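Local coordinates for protein cytochrome P450 monooxygenase (Rhodococcus sp. ECU0066, PDB 6KBH) that probably acts as a self-sufficient monooxygenase, carrying a heme-binding P450 part and a reductase part with FMN and a [2Fe-2S] cluster in one chain, at residues N212-P217 and A331-V336; A208-T213 and A283-A288; E606-G611 and V640-P645. All coordinates share one frame; numbering follows the deposited sequence.

Interactions 1 and 2 belong to the P450 part and start from the same place. Both use helix 210-214 and share Asn212 and Thr213. Their centres lie about 12 Å apart. From that helix, interaction 2 runs to helix 284-300 and interaction 1 to strand 332-336, and each partner touches the heme. The short helix thus links two separate walls of the heme pocket. Interaction 3 comes later in the chain, in the parallel sheet of the reductase part. Its centre is about 73 Å from that of interaction 1 and 69 Å from that of interaction 2. The two groups sit on opposite sides of the chain's centre, in keeping with an elongated, multi-domain enzyme.

Interaction 1 (N212-P217 and A331-V336). With HEM (protoporphyrin IX containing Fe), chain C.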
loop_
_atom_site.group_PDB
_atom_site.type_symbol
_atom_site.label_atom_id
_atom_site.label_comp_id
_atom_site.label_asym_id
_atom_site.label_seq_id
_atom_site.Cartn_x
_atom_site.Cartn_y
_atom_site.Cartn_z
ATOM N N ASN A 212 27.789 -14.688 -4.108
ATOM C CA ASN A 212 28.585 -14.532 -5.318
ATOM C C ASN A 212 28.463 -13.134 -5.908
ATOM O O ASN A 212 29.383 -12.672 -6.588
ATOM C CB ASN A 212 28.202 -15.605 -6.348
ATOM C CG ASN A 212 28.616 -15.229 -7.761
ATOM O OD1 ASN A 212 29.772 -15.408 -8.144
ATOM N ND2 ASN A 212 27.665 -14.738 -8.556
ATOM N N THR A 213 27.351 -12.447 -5.683
ATOM C CA THR A 213 27.236 -11.052 -6.097
ATOM C C THR A 213 27.617 -10.071 -4.992
ATOM O O THR A 213 28.265 -9.055 -5.269
ATOM C CB THR A 213 25.809 -10.746 -6.588
ATOM O OG1 THR A 213 25.531 -11.529 -7.758
ATOM C CG2 THR A 213 25.654 -9.277 -6.934
ATOM N N TRP A 214 27.260 -10.355 -3.738
ATOM C CA TRP A 214 27.401 -9.383 -2.658
ATOM C C TRP A 214 28.319 -9.843 -1.527
ATOM O O TRP A 214 28.364 -9.180 -0.480
ATOM C CB TRP A 214 26.019 -9.029 -2.098
ATOM C CG TRP A 214 25.202 -8.194 -3.039
ATOM C CD1 TRP A 214 25.369 -6.866 -3.308
ATOM C CD2 TRP A 214 24.099 -8.628 -3.840
ATOM N NE1 TRP A 214 24.439 -6.448 -4.222
ATOM C CE2 TRP A 214 23.645 -7.510 -4.566
ATOM C CE3 TRP A 214 23.448 -9.854 -4.014
ATOM C CZ2 TRP A 214 22.569 -7.578 -5.453
ATOM C CZ3 TRP A 214 22.376 -9.919 -4.895
ATOM C CH2 TRP A 214 21.950 -8.788 -5.603
ATOM N N GLY A 215 29.065 -10.935 -1.707
ATOM C CA GLY A 215 29.904 -11.489 -0.668
ATOM C C GLY A 215 31.336 -11.674 -1.144
ATOM O O GLY A 215 31.818 -10.973 -2.036
ATOM N N ARG A 216 32.015 -12.639 -0.525
ATOM C CA ARG A 216 33.414 -12.948 -0.826
ATOM C C ARG A 216 33.521 -14.434 -1.144
ATOM O O ARG A 216 33.979 -15.231 -0.313
ATOM C CB ARG A 216 34.328 -12.545 0.334
ATOM C CG ARG A 216 34.525 -11.033 0.461
ATOM C CD ARG A 216 35.168 -10.652 1.789
ATOM N NE ARG A 216 35.569 -9.245 1.832
ATOM C CZ ARG A 216 36.014 -8.627 2.926
ATOM N NH1 ARG A 216 36.111 -9.287 4.069
ATOM N NH2 ARG A 216 36.358 -7.347 2.878
ATOM N N PRO A 217 33.110 -14.842 -2.343
ATOM C CA PRO A 217 33.108 -16.266 -2.685
ATOM C C PRO A 217 34.493 -16.797 -3.021
ATOM O O PRO A 217 35.383 -16.068 -3.467
ATOM C CB PRO A 217 32.193 -16.325 -3.913
ATOM C CG PRO A 217 32.377 -14.994 -4.558
ATOM C CD PRO A 217 32.581 -14.011 -3.436
ATOM N N ALA A 331 20.961 -3.458 2.345
ATOM C CA ALA A 331 21.572 -2.270 1.773
ATOM C C ALA A 331 21.528 -2.389 0.260
ATOM O O ALA A 331 21.349 -3.477 -0.289
ATOM C CB ALA A 331 23.013 -2.087 2.265
ATOM N N TRP A 332 21.689 -1.251 -0.407
ATOM C CA TRP A 332 21.709 -1.194 -1.860
ATOM C C TRP A 332 22.850 -0.279 -2.281
ATOM O O TRP A 332 23.558 0.284 -1.441
ATOM C CB TRP A 332 20.358 -0.731 -2.419
ATOM C CG TRP A 332 20.089 -1.233 -3.803
ATOM C CD1 TRP A 332 19.874 -0.480 -4.920
ATOM C CD2 TRP A 332 20.019 -2.602 -4.220
ATOM N NE1 TRP A 332 19.668 -1.294 -6.006
ATOM C CE2 TRP A 332 19.754 -2.602 -5.604
ATOM C CE3 TRP A 332 20.155 -3.827 -3.559
ATOM C CZ2 TRP A 332 19.619 -3.780 -6.339
ATOM C CZ3 TRP A 332 20.022 -4.997 -4.291
ATOM C CH2 TRP A 332 19.756 -4.964 -5.666
ATOM N N ARG A 333 23.040 -0.132 -3.591
ATOM C CA ARG A 333 24.267 0.463 -4.098
ATOM C C ARG A 333 23.984 1.441 -5.226
ATOM O O ARG A 333 23.123 1.198 -6.076
ATOM C CB ARG A 333 25.241 -0.624 -4.575
ATOM C CG ARG A 333 25.700 -1.538 -3.449
ATOM C CD ARG A 333 26.670 -2.591 -3.929
ATOM N NE ARG A 333 26.051 -3.562 -4.816
ATOM C CZ ARG A 333 26.736 -4.428 -5.550
ATOM N NH1 ARG A 333 28.064 -4.430 -5.498
ATOM N NH2 ARG A 333 26.100 -5.283 -6.335
ATOM N N ARG A 334 24.730 2.545 -5.225
ATOM C CA ARG A 334 24.685 3.543 -6.280
ATOM C C ARG A 334 26.101 4.018 -6.568
ATOM O O ARG A 334 26.978 3.966 -5.702
ATOM C CB ARG A 334 23.789 4.733 -5.901
ATOM C CG ARG A 334 22.295 4.430 -5.958
ATOM C CD ARG A 334 21.821 4.259 -7.395
ATOM N NE ARG A 334 20.378 4.059 -7.482
ATOM C CZ ARG A 334 19.785 2.869 -7.483
ATOM N NH1 ARG A 334 20.506 1.761 -7.398
ATOM N NH2 ARG A 334 18.465 2.786 -7.568
ATOM N N LEU A 335 26.319 4.474 -7.797
ATOM C CA LEU A 335 27.619 4.959 -8.245
ATOM C C LEU A 335 27.539 6.470 -8.420
ATOM O O LEU A 335 26.776 6.960 -9.260
ATOM C CB LEU A 335 28.033 4.283 -9.552
ATOM C CG LEU A 335 29.270 4.819 -10.275
ATOM C CD1 LEU A 335 30.513 4.675 -9.410
ATOM C CD2 LEU A 335 29.455 4.108 -11.609
ATOM N N VAL A 336 28.319 7.204 -7.624
ATOM C CA VAL A 336 28.309 8.659 -7.704
ATOM C C VAL A 336 28.923 9.092 -9.028
ATOM O O VAL A 336 29.997 8.617 -9.417
ATOM C CB VAL A 336 29.057 9.270 -6.511
ATOM C CG1 VAL A 336 28.921 10.779 -6.519
ATOM C CG2 VAL A 336 28.536 8.691 -5.204
HETATM C CHA HEM C . 14.395 -3.369 -8.452
HETATM C CHB HEM C . 13.821 -5.002 -3.713
HETATM C CHC HEM C . 10.544 -8.815 -5.366
HETATM C CHD HEM C . 11.135 -7.167 -10.050
HETATM C C1A HEM C . 14.358 -3.690 -7.024
HETATM C C2A HEM C . 15.205 -2.784 -6.240
HETATM C C3A HEM C . 15.044 -3.232 -4.927
HETATM C C4A HEM C . 14.109 -4.382 -5.040
HETATM C CMA HEM C . 15.684 -2.667 -3.697
HETATM C CAA HEM C . 16.033 -1.627 -6.707
HETATM C CBA HEM C . 15.456 -0.280 -6.401
HETATM C CGA HEM C . 16.066 0.936 -7.012
HETATM O O1A HEM C . 17.216 0.660 -7.445
HETATM O O2A HEM C . 15.262 1.904 -6.922
HETATM C C1B HEM C . 12.899 -6.181 -3.686
HETATM C C2B HEM C . 12.480 -6.940 -2.421
HETATM C C3B HEM C . 11.451 -8.129 -2.946
HETATM C C4B HEM C . 11.375 -7.959 -4.451
HETATM C CMB HEM C . 12.915 -6.664 -1.022
HETATM C CAB HEM C . 10.759 -9.168 -2.131
HETATM C CBB HEM C . 9.967 -8.720 -0.952
HETATM C C1C HEM C . 10.615 -8.448 -6.809
HETATM C C2C HEM C . 9.787 -9.345 -7.571
HETATM C C3C HEM C . 9.935 -8.915 -8.870
HETATM C C4C HEM C . 10.844 -7.784 -8.758
HETATM C CMC HEM C . 8.955 -10.479 -7.070
HETATM C CAC HEM C . 9.272 -9.486 -10.085
HETATM C CBC HEM C . 10.052 -10.271 -11.078
HETATM C C1D HEM C . 12.059 -6.048 -9.829
HETATM C C2D HEM C . 12.417 -5.347 -11.106
HETATM C C3D HEM C . 13.443 -4.153 -10.613
HETATM C C4D HEM C . 13.517 -4.347 -9.125
HETATM C CMD HEM C . 11.943 -5.680 -12.478
HETATM C CAD HEM C . 14.110 -3.128 -11.460
HETATM C CBD HEM C . 13.249 -1.982 -11.880
HETATM C CGD HEM C . 13.941 -0.754 -12.348
HETATM O O1D HEM C . 15.131 -0.805 -11.953
HETATM O O2D HEM C . 13.150 -0.013 -12.987
HETATM N NA HEM C . 13.677 -4.685 -6.311
HETATM N NB HEM C . 12.190 -6.736 -4.889
HETATM N NC HEM C . 11.278 -7.474 -7.520
HETATM N ND HEM C . 12.647 -5.489 -8.528
HETATM FE FE HEM C . 12.531 -6.222 -6.695
#
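Thr213 meets Arg333 through its methyl group alone. CG2 of Thr213 lies 4.1 Å from NH2 of Arg333. The same methyl sits over the centre of one face of the Trp214 ring.

Trp214 comes next and makes the larger contact. Its pyrrole side approaches Arg333, with CD1 of Trp214 3.3 Å above one face of the guanidinium and offset toward the rim. The two planes are 65° apart, so this is not a flat stack. NE1 of Trp214 is 2.9 Å from NH2 of Arg333, but both are donors and do not bond to each other. The arginine nitrogens turn to other acceptors: NH1 bonds to Glu101 O and Tyr75 OH, and NH2 to Ala99 O. A bend at chi3 (-68°) brings the arginine tip round to them.

This part of the chain is the cytochrome P450 fold. Strand 332-336 follows helix 315-325 and runs between strands 352-355 and 94-95 of a mixed sheet, with one side next to the heme.

The six-membered side of Trp214 reaches Trp332. CZ2 of Trp214 is 3.8 Å from CZ3 of Trp332. The ring centroids are 5.8 Å apart and the planes meet at 41°, an oblique pair. Phe433 also packs on Trp214. Trp332 in turn touches the heme, whose methyl CMA lies over one face of its ring. Further along the strand, Arg334 binds a heme propionate. NH2 of Arg334 donates a nearly straight bond to HEM O1A, modelled very short at 2.5 Å, a length doubtful at this resolution. NH1 of Arg334 bonds to Arg333 O at 3.0 Å, a bent bond that would limit rotation of the guanidinium beside the propionate.

Interaction 2 (A208-T213 and A283-A288). With HEM (protoporphyrin IX containing Fe), chain C.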
loop_
_atom_site.group_PDB
_atom_site.type_symbol
_atom_site.label_atom_id
_atom_site.label_comp_id
_atom_site.label_asym_id
_atom_site.label_seq_id
_atom_site.Cartn_x
_atom_site.Cartn_y
_atom_site.Cartn_z
ATOM N N ALA A 208 21.224 -19.588 -5.444
ATOM C CA ALA A 208 21.474 -18.397 -4.648
ATOM C C ALA A 208 22.609 -17.583 -5.258
ATOM O O ALA A 208 23.619 -18.133 -5.706
ATOM C CB ALA A 208 21.811 -18.781 -3.208
ATOM N N HIS A 209 22.432 -16.260 -5.279
ATOM C CA HIS A 209 23.430 -15.345 -5.810
ATOM C C HIS A 209 23.993 -14.392 -4.764
ATOM O O HIS A 209 24.846 -13.563 -5.103
ATOM C CB HIS A 209 22.842 -14.516 -6.961
ATOM C CG HIS A 209 22.634 -15.289 -8.226
ATOM N ND1 HIS A 209 21.437 -15.900 -8.538
ATOM C CD2 HIS A 209 23.464 -15.536 -9.267
ATOM C CE1 HIS A 209 21.542 -16.496 -9.712
ATOM N NE2 HIS A 209 22.762 -16.291 -10.176
ATOM N N THR A 210 23.547 -14.485 -3.509
ATOM C CA THR A 210 23.878 -13.457 -2.526
ATOM C C THR A 210 25.378 -13.393 -2.266
ATOM O O THR A 210 25.982 -12.315 -2.317
ATOM C CB THR A 210 23.117 -13.709 -1.222
ATOM O OG1 THR A 210 23.578 -14.927 -0.625
ATOM C CG2 THR A 210 21.637 -13.826 -1.494
ATOM N N VAL A 211 26.000 -14.539 -1.984
ATOM C CA VAL A 211 27.429 -14.527 -1.681
ATOM C C VAL A 211 28.252 -14.242 -2.936
ATOM O O VAL A 211 29.299 -13.592 -2.861
ATOM C CB VAL A 211 27.840 -15.856 -1.016
ATOM C CG1 VAL A 211 29.336 -15.921 -0.846
ATOM C CG2 VAL A 211 27.156 -16.002 0.334
ATOM N N ASN A 212 27.789 -14.688 -4.108
ATOM C CA ASN A 212 28.585 -14.532 -5.318
ATOM C C ASN A 212 28.463 -13.134 -5.908
ATOM O O ASN A 212 29.383 -12.672 -6.588
ATOM C CB ASN A 212 28.202 -15.605 -6.348
ATOM C CG ASN A 212 28.616 -15.229 -7.761
ATOM O OD1 ASN A 212 29.772 -15.408 -8.144
ATOM N ND2 ASN A 212 27.665 -14.738 -8.556
ATOM N N THR A 213 27.351 -12.447 -5.683
ATOM C CA THR A 213 27.236 -11.052 -6.097
ATOM C C THR A 213 27.617 -10.071 -4.992
ATOM O O THR A 213 28.265 -9.055 -5.269
ATOM C CB THR A 213 25.809 -10.746 -6.588
ATOM O OG1 THR A 213 25.531 -11.529 -7.758
ATOM C CG2 THR A 213 25.654 -9.277 -6.934
ATOM N N ALA A 283 13.193 -11.920 -8.327
ATOM C CA ALA A 283 11.955 -12.351 -7.694
ATOM C C ALA A 283 12.125 -13.450 -6.659
ATOM O O ALA A 283 11.295 -13.554 -5.754
ATOM C CB ALA A 283 10.963 -12.840 -8.757
ATOM N N HIS A 284 13.168 -14.274 -6.767
ATOM C CA HIS A 284 13.217 -15.504 -5.974
ATOM C C HIS A 284 13.723 -15.269 -4.550
ATOM O O HIS A 284 12.982 -15.461 -3.581
ATOM C CB HIS A 284 14.080 -16.546 -6.691
ATOM C CG HIS A 284 14.194 -17.841 -5.950
ATOM N ND1 HIS A 284 15.231 -18.725 -6.152
ATOM C CD2 HIS A 284 13.400 -18.400 -5.006
ATOM C CE1 HIS A 284 15.072 -19.774 -5.364
ATOM N NE2 HIS A 284 13.969 -19.600 -4.657
ATOM N N GLU A 285 14.985 -14.852 -4.402
ATOM C CA GLU A 285 15.580 -14.815 -3.067
ATOM C C GLU A 285 15.003 -13.683 -2.231
ATOM O O GLU A 285 14.771 -13.850 -1.027
ATOM C CB GLU A 285 17.098 -14.669 -3.146
ATOM C CG GLU A 285 17.792 -15.552 -4.152
ATOM C CD GLU A 285 19.268 -15.693 -3.839
ATOM O OE1 GLU A 285 19.616 -15.834 -2.647
ATOM O OE2 GLU A 285 20.080 -15.623 -4.782
ATOM N N THR A 286 14.785 -12.520 -2.847
ATOM C CA THR A 286 14.249 -11.383 -2.109
ATOM C C THR A 286 12.898 -11.715 -1.490
ATOM O O THR A 286 12.623 -11.339 -0.346
ATOM C CB THR A 286 14.138 -10.173 -3.032
ATOM O OG1 THR A 286 13.440 -10.549 -4.225
ATOM C CG2 THR A 286 15.516 -9.662 -3.407
ATOM N N THR A 287 12.048 -12.436 -2.224
ATOM C CA THR A 287 10.743 -12.795 -1.676
ATOM C C THR A 287 10.872 -13.898 -0.632
ATOM O O THR A 287 10.267 -13.815 0.442
ATOM C CB THR A 287 9.795 -13.216 -2.799
ATOM O OG1 THR A 287 9.650 -12.137 -3.732
ATOM C CG2 THR A 287 8.425 -13.568 -2.234
ATOM N N ALA A 288 11.657 -14.933 -0.926
ATOM C CA ALA A 288 11.874 -16.000 0.045
ATOM C C ALA A 288 12.402 -15.444 1.363
ATOM O O ALA A 288 11.849 -15.723 2.435
ATOM C CB ALA A 288 12.841 -17.039 -0.525
HETATM C CHA HEM C . 14.395 -3.369 -8.452
HETATM C CHB HEM C . 13.821 -5.002 -3.713
HETATM C CHC HEM C . 10.544 -8.815 -5.366
HETATM C CHD HEM C . 11.135 -7.167 -10.050
HETATM C C1A HEM C . 14.358 -3.690 -7.024
HETATM C C2A HEM C . 15.205 -2.784 -6.240
HETATM C C3A HEM C . 15.044 -3.232 -4.927
HETATM C C4A HEM C . 14.109 -4.382 -5.040
HETATM C CMA HEM C . 15.684 -2.667 -3.697
HETATM C CAA HEM C . 16.033 -1.627 -6.707
HETATM C CBA HEM C . 15.456 -0.280 -6.401
HETATM C CGA HEM C . 16.066 0.936 -7.012
HETATM O O1A HEM C . 17.216 0.660 -7.445
HETATM O O2A HEM C . 15.262 1.904 -6.922
HETATM C C1B HEM C . 12.899 -6.181 -3.686
HETATM C C2B HEM C . 12.480 -6.940 -2.421
HETATM C C3B HEM C . 11.451 -8.129 -2.946
HETATM C C4B HEM C . 11.375 -7.959 -4.451
HETATM C CMB HEM C . 12.915 -6.664 -1.022
HETATM C CAB HEM C . 10.759 -9.168 -2.131
HETATM C CBB HEM C . 9.967 -8.720 -0.952
HETATM C C1C HEM C . 10.615 -8.448 -6.809
HETATM C C2C HEM C . 9.787 -9.345 -7.571
HETATM C C3C HEM C . 9.935 -8.915 -8.870
HETATM C C4C HEM C . 10.844 -7.784 -8.758
HETATM C CMC HEM C . 8.955 -10.479 -7.070
HETATM C CAC HEM C . 9.272 -9.486 -10.085
HETATM C CBC HEM C . 10.052 -10.271 -11.078
HETATM C C1D HEM C . 12.059 -6.048 -9.829
HETATM C C2D HEM C . 12.417 -5.347 -11.106
HETATM C C3D HEM C . 13.443 -4.153 -10.613
HETATM C C4D HEM C . 13.517 -4.347 -9.125
HETATM C CMD HEM C . 11.943 -5.680 -12.478
HETATM C CAD HEM C . 14.110 -3.128 -11.460
HETATM C CBD HEM C . 13.249 -1.982 -11.880
HETATM C CGD HEM C . 13.941 -0.754 -12.348
HETATM O O1D HEM C . 15.131 -0.805 -11.953
HETATM O O2D HEM C . 13.150 -0.013 -12.987
HETATM N NA HEM C . 13.677 -4.685 -6.311
HETATM N NB HEM C . 12.190 -6.736 -4.889
HETATM N NC HEM C . 11.278 -7.474 -7.520
HETATM N ND HEM C . 12.647 -5.489 -8.528
HETATM FE FE HEM C . 12.531 -6.222 -6.695
#
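The His209 ring and the Glu285 carboxylate are the flat groups that meet here. OE2 of Glu285 comes to the edge of the imidazole, near its plane, and is 4.0 Å from ND1 of His209. The ring and carboxylate planes are 41° apart, and the side chains cross at about a right angle. Val225 and Val229 of helix 219-242 also touch His209.

The polar link is to the backbone. His209 N donates to OE2 of Glu285 with an N-H...O angle of 159°. The modelled length is very short, 2.5 Å, and its exact value is doubtful at this resolution. The other oxygen faces carbon: OE1 of Glu285 is 3.7 Å from CB of Ala208 and also touches the methyl CG2 of Thr210. Beyond CG the Glu285 chain is extended, which carries the carboxylate across to the start of helix 210-214.

Residues before and after Glu285 in sequence turn to the heme. CB of Ala283 packs 3.5 Å from HEM CMC. OG1 of Thr286 is 3.3 Å from HEM C4B and bonds to Ala282 O. Thr287 OG1 donates to Ala283 O at 3.0 Å, so a side chain takes up a carbonyl at the first turn.

Residues 282-287, AAHETT, resemble the signature of the distal helix of P450s (helix I), whose interruption lies over the heme. By position Glu285 and Thr286 match the acid-alcohol pair linked to oxygen activation in this family.

Interaction 3 (E606-G611 and V640-P645); sequences EIHYAG and VRMDLP
Met642 lays its terminal methyl against His608. CE of Met642 is 3.4 Å from ND1 of His608 and 3.5 Å from CB of His608. The methyl approaches the ring obliquely, and the two side chains cross at about a right angle. The sulfur stands further off. SD of Met642 is 5.4 Å from the centroid of the His608 ring, in a direction 61° off the ring normal. The nearer part of the same side chain packs on Ala610, two residues further along the strand, with CG of Met642 4.2 Å from CB of Ala610.

Bends in the methionine produce this fit. Chi2 (-56°) and chi3 (-96°) fold the chain so that CE turns back to the histidine while CG stays by the alanine.

His608 and Ala610 lie on the same face of strand 605-611. Tyr609, between them, points to the other face, where it packs on helix 620-625 and its OH bonds to Gly585 O and Ala618 O. OE1 of Glu606 lies at the edge of the His608 ring, in its plane. Leu647 of helix 644-647 touches both His608 and Met642, and Tyr634 also packs on Met642.

The strand is second in a five-stranded parallel sheet, between strands 631-635 and 578-584. The order 3-2-1-4-5 and the flanking helices fit the nucleotide-binding fold of ferredoxin reductases. Met642 lies on the connection from strand 631-635 to helix 644-647. Asp643 takes the N-cap position there without a capping bond.

Between the segments the contact is van der Waals packing of methyl and methylene groups, only partly buried, while ND1 of His608 has its hydrogen bond with a partner beyond these two segments.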
loop_
_atom_site.group_PDB
_atom_site.type_symbol
_atom_site.label_atom_id
_atom_site.label_comp_id
_atom_site.label_asym_id
_atom_site.label_seq_id
_atom_site.Cartn_x
_atom_site.Cartn_y
_atom_site.Cartn_z
ATOM N N GLU A 606 -33.952 25.002 14.080
ATOM C CA GLU A 606 -35.224 24.618 13.480
ATOM C C GLU A 606 -34.966 23.489 12.495
ATOM O O GLU A 606 -34.152 23.643 11.585
ATOM C CB GLU A 606 -35.874 25.814 12.771
ATOM C CG GLU A 606 -37.388 25.747 12.698
ATOM C CD GLU A 606 -38.004 27.008 12.121
ATOM O OE1 GLU A 606 -37.334 27.679 11.306
ATOM O OE2 GLU A 606 -39.158 27.325 12.481
ATOM N N ILE A 607 -35.643 22.356 12.660
ATOM C CA ILE A 607 -35.357 21.183 11.840
ATOM C C ILE A 607 -36.613 20.779 11.079
ATOM O O ILE A 607 -37.708 20.709 11.652
ATOM C CB ILE A 607 -34.793 20.019 12.676
ATOM C CG1 ILE A 607 -35.858 19.272 13.454
ATOM C CG2 ILE A 607 -33.861 20.533 13.722
ATOM C CD1 ILE A 607 -35.241 18.141 14.228
ATOM N N HIS A 608 -36.449 20.546 9.778
ATOM C CA HIS A 608 -37.542 20.269 8.860
ATOM C C HIS A 608 -37.218 18.946 8.172
ATOM O O HIS A 608 -36.193 18.837 7.491
ATOM C CB HIS A 608 -37.702 21.410 7.840
ATOM C CG HIS A 608 -38.219 22.685 8.422
ATOM N ND1 HIS A 608 -39.555 23.022 8.408
ATOM C CD2 HIS A 608 -37.579 23.721 9.010
ATOM C CE1 HIS A 608 -39.725 24.203 8.976
ATOM N NE2 HIS A 608 -38.540 24.649 9.352
ATOM N N TYR A 609 -38.083 17.947 8.342
ATOM C CA TYR A 609 -37.778 16.568 7.963
ATOM C C TYR A 609 -38.883 16.029 7.062
ATOM O O TYR A 609 -40.022 15.850 7.506
ATOM C CB TYR A 609 -37.605 15.702 9.214
ATOM C CG TYR A 609 -37.218 14.259 8.971
ATOM C CD1 TYR A 609 -36.575 13.867 7.803
ATOM C CD2 TYR A 609 -37.492 13.287 9.924
ATOM C CE1 TYR A 609 -36.225 12.542 7.591
ATOM C CE2 TYR A 609 -37.143 11.967 9.723
ATOM C CZ TYR A 609 -36.514 11.599 8.557
ATOM O OH TYR A 609 -36.171 10.280 8.363
ATOM N N ALA A 610 -38.543 15.756 5.805
ATOM C CA ALA A 610 -39.480 15.226 4.828
ATOM C C ALA A 610 -39.059 13.828 4.392
ATOM O O ALA A 610 -37.900 13.428 4.534
ATOM C CB ALA A 610 -39.586 16.144 3.603
ATOM N N GLY A 611 -40.021 13.088 3.855
ATOM C CA GLY A 611 -39.768 11.744 3.376
ATOM C C GLY A 611 -40.994 11.202 2.679
ATOM O O GLY A 611 -42.095 11.748 2.806
ATOM N N VAL A 640 -48.461 16.424 2.541
ATOM C CA VAL A 640 -48.058 17.688 3.124
ATOM C C VAL A 640 -46.600 17.794 2.726
ATOM O O VAL A 640 -45.772 16.957 3.110
ATOM C CB VAL A 640 -48.289 17.749 4.649
ATOM C CG1 VAL A 640 -47.793 16.486 5.357
ATOM C CG2 VAL A 640 -47.660 19.005 5.248
ATOM N N ARG A 641 -46.275 18.806 1.947
ATOM C CA ARG A 641 -44.979 18.847 1.309
ATOM C C ARG A 641 -44.225 20.085 1.746
ATOM O O ARG A 641 -44.810 21.137 2.037
ATOM C CB ARG A 641 -45.114 18.806 -0.219
ATOM C CG ARG A 641 -45.557 17.445 -0.752
ATOM C CD ARG A 641 -46.368 17.578 -2.037
ATOM N NE ARG A 641 -47.792 17.774 -1.768
ATOM C CZ ARG A 641 -48.617 16.815 -1.361
ATOM N NH1 ARG A 641 -48.166 15.580 -1.190
ATOM N NH2 ARG A 641 -49.897 17.087 -1.137
ATOM N N MET A 642 -42.912 19.935 1.772
ATOM C CA MET A 642 -42.011 21.015 2.120
ATOM C C MET A 642 -41.750 21.912 0.927
ATOM O O MET A 642 -40.947 21.586 0.043
ATOM C CB MET A 642 -40.717 20.437 2.649
ATOM C CG MET A 642 -40.942 20.139 4.033
ATOM S SD MET A 642 -41.462 21.742 4.604
ATOM C CE MET A 642 -39.885 22.213 5.163
ATOM N N ASP A 643 -42.349 23.079 0.950
ATOM C CA ASP A 643 -42.096 24.067 -0.083
ATOM C C ASP A 643 -41.006 25.000 0.427
ATOM O O ASP A 643 -41.267 25.921 1.206
ATOM C CB ASP A 643 -43.382 24.791 -0.444
ATOM C CG ASP A 643 -44.411 23.853 -1.050
ATOM O OD1 ASP A 643 -44.124 22.639 -1.149
ATOM O OD2 ASP A 643 -45.500 24.331 -1.428
ATOM N N LEU A 644 -39.782 24.745 -0.025
ATOM C CA LEU A 644 -38.653 25.600 0.327
ATOM C C LEU A 644 -38.833 27.061 -0.068
ATOM O O LEU A 644 -38.365 27.928 0.692
ATOM C CB LEU A 644 -37.375 25.026 -0.296
ATOM C CG LEU A 644 -37.092 23.586 0.134
ATOM C CD1 LEU A 644 -36.206 22.867 -0.868
ATOM C CD2 LEU A 644 -36.470 23.560 1.519
ATOM N N PRO A 645 -39.447 27.413 -1.213
ATOM C CA PRO A 645 -39.608 28.844 -1.535
ATOM C C PRO A 645 -40.185 29.673 -0.400
ATOM O O PRO A 645 -39.673 30.762 -0.110
ATOM C CB PRO A 645 -40.541 28.812 -2.751
ATOM C CG PRO A 645 -40.214 27.540 -3.424
ATOM C CD PRO A 645 -39.922 26.562 -2.323
#